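Putative polyketide synthase (Brevibacillus brevis, PDB 6HP2) is the S-adenosylmethionine-dependent O-methyltransferase domain of a trans-AT polyketide synthase, a multienzyme probably involved in making a bacillaene-type polyketide antibiotic. Local coordinates at residues V254-Y257 / I258-L261; H296-Y299 / T300-C303. One frame throughout, in Å; residues are numbered along the deposited sequence.

Contact 1: residues V254-Y257 / I258-L261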
loop_
_atom_site.group_PDB
_atom_site.type_symbol
_atom_site.label_atom_id
_atom_site.label_comp_id
_atom_site.label_asym_id
_atom_site.label_seq_id
_atom_site.Cartn_x
_atom_site.Cartn_y
_atom_site.Cartn_z
ATOM N N VAL A 254 22.978 -2.623 8.585
ATOM C CA VAL A 254 21.744 -3.023 9.240
ATOM C C VAL A 254 21.881 -4.417 9.839
ATOM O O VAL A 254 21.463 -4.656 10.973
ATOM C CB VAL A 254 20.553 -2.903 8.256
ATOM C CG1 VAL A 254 20.696 -3.884 7.111
ATOM C CG2 VAL A 254 19.264 -3.130 8.996
ATOM N N GLU A 255 22.519 -5.341 9.125
ATOM C CA GLU A 255 22.566 -6.715 9.601
ATOM C C GLU A 255 23.334 -6.803 10.914
ATOM O O GLU A 255 22.904 -7.495 11.843
ATOM C CB GLU A 255 23.200 -7.614 8.544
ATOM C CG GLU A 255 22.453 -7.607 7.220
ATOM C CD GLU A 255 22.697 -8.855 6.399
ATOM O OE1 GLU A 255 23.867 -9.122 6.048
ATOM O OE2 GLU A 255 21.717 -9.577 6.117
ATOM N N GLN A 256 24.457 -6.081 11.017
ATOM C CA GLN A 256 25.160 -5.954 12.287
ATOM C C GLN A 256 24.299 -5.245 13.322
ATOM O O GLN A 256 24.201 -5.683 14.481
ATOM C CB GLN A 256 26.471 -5.190 12.083
ATOM C CG GLN A 256 27.604 -6.023 11.516
ATOM C CD GLN A 256 28.190 -6.971 12.549
ATOM O OE1 GLN A 256 28.682 -6.544 13.596
ATOM N NE2 GLN A 256 28.133 -8.266 12.262
ATOM N N TYR A 257 23.673 -4.137 12.924
ATOM C CA TYR A 257 22.931 -3.317 13.870
ATOM C C TYR A 257 21.853 -4.131 14.571
ATOM O O TYR A 257 21.775 -4.136 15.801
ATOM C CB TYR A 257 22.310 -2.106 13.158
ATOM C CG TYR A 257 21.383 -1.293 14.054
ATOM C CD1 TYR A 257 21.877 -0.590 15.119
ATOM C CD2 TYR A 257 20.008 -1.216 13.793
ATOM C CE1 TYR A 257 21.045 0.145 15.953
ATOM C CE2 TYR A 257 19.171 -0.476 14.591
ATOM C CZ TYR A 257 19.702 0.197 15.700
ATOM O OH TYR A 257 18.892 0.942 16.537
ATOM N N ILE A 258 21.025 -4.850 13.809
ATOM C CA ILE A 258 19.883 -5.507 14.419
ATOM C C ILE A 258 20.304 -6.698 15.273
ATOM O O ILE A 258 19.529 -7.130 16.131
ATOM C CB ILE A 258 18.843 -5.934 13.364
ATOM C CG1 ILE A 258 19.421 -6.967 12.425
ATOM C CG2 ILE A 258 18.321 -4.689 12.568
ATOM C CD1 ILE A 258 18.360 -7.638 11.572
ATOM N N LYS A 259 21.514 -7.229 15.085
ATOM C CA LYS A 259 22.002 -8.287 15.973
ATOM C C LYS A 259 22.341 -7.779 17.370
ATOM O O LYS A 259 22.638 -8.594 18.273
ATOM C CB LYS A 259 23.246 -8.954 15.384
ATOM C CG LYS A 259 22.986 -9.788 14.150
ATOM C CD LYS A 259 23.949 -10.987 14.141
ATOM C CE LYS A 259 24.467 -11.277 12.744
ATOM N NZ LYS A 259 25.398 -10.210 12.286
ATOM N N HIS A 260 22.393 -6.458 17.549
ATOM C CA HIS A 260 22.569 -5.849 18.861
ATOM C C HIS A 260 21.261 -5.327 19.438
ATOM O O HIS A 260 21.281 -4.489 20.341
ATOM C CB HIS A 260 23.586 -4.720 18.772
ATOM C CG HIS A 260 24.975 -5.188 18.491
ATOM N ND1 HIS A 260 25.423 -5.470 17.216
ATOM C CD2 HIS A 260 26.018 -5.436 19.324
ATOM C CE1 HIS A 260 26.687 -5.859 17.278
ATOM N NE2 HIS A 260 27.071 -5.845 18.542
ATOM N N LEU A 261 20.130 -5.797 18.918
ATOM C CA LEU A 261 18.794 -5.460 19.387
ATOM C C LEU A 261 18.130 -6.713 19.939
ATOM O O LEU A 261 18.485 -7.837 19.545
ATOM C CB LEU A 261 17.913 -4.893 18.260
ATOM C CG LEU A 261 18.472 -3.677 17.550
ATOM C CD1 LEU A 261 17.507 -3.224 16.450
ATOM C CD2 LEU A 261 18.744 -2.569 18.557
#

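Contact 2: residues H296-Y299 / T300-C303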
loop_
_atom_site.group_PDB
_atom_site.type_symbol
_atom_site.label_atom_id
_atom_site.label_comp_id
_atom_site.label_asym_id
_atom_site.label_seq_id
_atom_site.Cartn_x
_atom_site.Cartn_y
_atom_site.Cartn_z
ATOM N N HIS A 296 -17.026 -5.677 -19.301
ATOM C CA HIS A 296 -17.541 -5.902 -20.647
ATOM C C HIS A 296 -16.436 -6.262 -21.621
ATOM O O HIS A 296 -16.709 -6.531 -22.792
ATOM C CB HIS A 296 -18.312 -4.681 -21.151
ATOM C CG HIS A 296 -19.527 -4.366 -20.336
ATOM N ND1 HIS A 296 -20.384 -5.339 -19.866
ATOM C CD2 HIS A 296 -20.004 -3.184 -19.877
ATOM C CE1 HIS A 296 -21.345 -4.766 -19.161
ATOM N NE2 HIS A 296 -21.137 -3.461 -19.150
ATOM N N LEU A 297 -15.204 -6.319 -21.154
ATOM C CA LEU A 297 -14.066 -6.750 -21.944
ATOM C C LEU A 297 -13.898 -8.257 -21.765
ATOM O O LEU A 297 -14.167 -8.799 -20.686
ATOM C CB LEU A 297 -12.822 -5.998 -21.482
ATOM C CG LEU A 297 -11.758 -5.529 -22.444
ATOM C CD1 LEU A 297 -12.383 -4.779 -23.623
ATOM C CD2 LEU A 297 -10.731 -4.644 -21.741
ATOM N N THR A 298 -13.485 -8.943 -22.833
ATOM C CA THR A 298 -13.203 -10.365 -22.671
ATOM C C THR A 298 -11.989 -10.578 -21.738
ATOM O O THR A 298 -11.174 -9.673 -21.483
ATOM C CB THR A 298 -12.950 -11.045 -24.016
ATOM O OG1 THR A 298 -11.694 -10.628 -24.557
ATOM C CG2 THR A 298 -14.081 -10.716 -25.046
ATOM N N TYR A 299 -11.906 -11.783 -21.163
ATOM C CA TYR A 299 -10.759 -12.102 -20.317
ATOM C C TYR A 299 -9.473 -11.911 -21.095
ATOM O O TYR A 299 -8.524 -11.304 -20.605
ATOM C CB TYR A 299 -10.862 -13.542 -19.802
ATOM C CG TYR A 299 -9.616 -14.042 -19.140
ATOM C CD1 TYR A 299 -9.387 -13.843 -17.774
ATOM C CD2 TYR A 299 -8.661 -14.733 -19.862
ATOM C CE1 TYR A 299 -8.211 -14.276 -17.179
ATOM C CE2 TYR A 299 -7.495 -15.178 -19.268
ATOM C CZ TYR A 299 -7.289 -14.972 -17.931
ATOM O OH TYR A 299 -6.133 -15.482 -17.324
ATOM N N THR A 300 -9.438 -12.418 -22.339
ATOM C CA THR A 300 -8.218 -12.329 -23.136
ATOM C C THR A 300 -7.812 -10.876 -23.354
ATOM O O THR A 300 -6.628 -10.545 -23.295
ATOM C CB THR A 300 -8.403 -13.064 -24.455
ATOM O OG1 THR A 300 -8.791 -14.413 -24.156
ATOM C CG2 THR A 300 -7.116 -13.068 -25.256
ATOM N N LYS A 301 -8.781 -9.997 -23.590
ATOM C CA LYS A 301 -8.472 -8.590 -23.810
ATOM C C LYS A 301 -8.051 -7.908 -22.521
ATOM O O LYS A 301 -7.195 -7.003 -22.524
ATOM C CB LYS A 301 -9.690 -7.880 -24.407
ATOM C CG LYS A 301 -9.901 -8.156 -25.920
ATOM C CD LYS A 301 -8.767 -7.564 -26.749
ATOM C CE LYS A 301 -9.116 -7.490 -28.219
ATOM N NZ LYS A 301 -9.377 -8.834 -28.795
ATOM N N ARG A 302 -8.624 -8.327 -21.401
ATOM C CA ARG A 302 -8.122 -7.829 -20.127
ATOM C C ARG A 302 -6.672 -8.234 -19.915
ATOM O O ARG A 302 -5.858 -7.428 -19.416
ATOM C CB ARG A 302 -9.000 -8.317 -18.986
ATOM C CG ARG A 302 -10.435 -7.742 -19.041
ATOM C CD ARG A 302 -11.200 -7.891 -17.731
ATOM N NE ARG A 302 -11.516 -9.255 -17.375
ATOM C CZ ARG A 302 -12.686 -9.840 -17.604
ATOM N NH1 ARG A 302 -13.677 -9.174 -18.187
ATOM N NH2 ARG A 302 -12.877 -11.093 -17.239
ATOM N N CYS A 303 -6.326 -9.474 -20.279
ATOM C CA CYS A 303 -4.933 -9.930 -20.148
ATOM C C CYS A 303 -4.002 -9.122 -21.027
ATOM O O CYS A 303 -2.932 -8.699 -20.592
ATOM C CB CYS A 303 -4.814 -11.415 -20.519
ATOM S SG CYS A 303 -5.458 -12.457 -19.212
#

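Contact 1: residues V254-Y257 / I258-L261
Leu261 lays its branched end over one face of the Tyr257 ring, with CD1 3.7 Å from Tyr257 CE2 and CD2 near the hydroxyl end. The ring reaches this place because Tyr257 CG stands anti to the backbone N (chi1 173°). On the same packed side Ile258, the buried residue of the group, lies alongside Val254, their CG2 atoms 4.0 Å apart; beta-branched aliphatic residues fill this inner flank, and Val254 also meets Tyr269 and Val273 of helix 263-281. Arg61 adds a cation-pi contact to Tyr257. The group sits where helix 254-258 leads into the loop before helix 263-281: the helical bond from Ile258 N to Val254 O (2.9 Å) is followed by a type I beta turn, Ile258 to Leu261, closed by Leu261 N on Ile258 O. His260 N bonds to Tyr257 O at 3.0 Å, between residues three apart, as in a 3-10 turn. The exposed side is looser and polar. There His260 ND1 donates to Gln256 O (3.0 Å), a carbonyl that also takes a weak bond from Lys259 N. That oxygen lies in the imidazole plane, although ND1 sits above the carbonyl plane. Long, flexible Lys259 bends back along the helix, its CG 3.3 Å from Glu255 O.

Contact 2: residues H296-Y299 / T300-C303
Thr300 begins the second segment in the opening turn of helix 299-310, between the capping residue Thr298 and the amide it caps, Lys301 N. Thr300 is exposed, and its side chain heads away from residues 296-299, where a hydroxyl can meet solvent. Lys301 follows, and its backbone N donates to Thr298 OG1 at 3.1 Å. Thr298 places that hydroxyl between its backbone N and carbonyl carbon (chi1 71°), from where it can reach forward to the amide. The aliphatic part of Lys301 packs close by, CB lying 3.7 Å from Leu297 CG, while its amine leads away; a long chain suits an exposed position, where the methylenes pack and the charged end is left to the surface. Arg302 is buried. Its N bonds to Thr298 O (2.9 Å), and the Arg302 and Leu297 side chains run past each other in opposite directions, Arg302 CG 3.8 Å from Leu297 CB. The guanidinium has Thr298 O and Tyr299 CA over one face. Among its partners are Ala229 O, bonded to NE, and Ala294 O, bonded to NH1; NH2 is hydrogen-bonded as well. The buried charge thus ties helix 221-230 and the preceding loop to this helix start. Cys303 N completes the series with a bond to Tyr299 O. Its sulfur rides over one face of the Tyr299 ring, 3.7 Å from the centroid and 28° off the normal, and a thiol is small and polarisable enough to sit there. Tyr299 and Cys303 both also touch Ala229. The whole is an N-capped helix start, with Thr298 as N-cap and a Cys sulfur-aromatic contact spanning the first turn.

In the fold
Both contacts are local, surface arrangements at helix ends, away from the S-adenosylhomocysteine pocket, and they lie on opposite sides of the chain's centre, their own centres about 49 Å apart. They share no element. Contact 1 closes a helix: backbone carbonyls take N-H groups from a turn and a histidine ring, and the apolar part leans on helices 59-64 and 263-281. Contact 2 opens one, so the need is reversed: a first-turn amide, with no helical carbonyl before it, meets a threonine hydroxyl. Each has a single buried residue, but Ile258 is purely apolar, whereas Arg302 brings a charged group hydrogen-bonded to backbone carbonyls, among others. Each also uses a tyrosine face, covered by leucine in 254-261 and by cysteine sulfur in 296-303, the latter pair against helix 221-230.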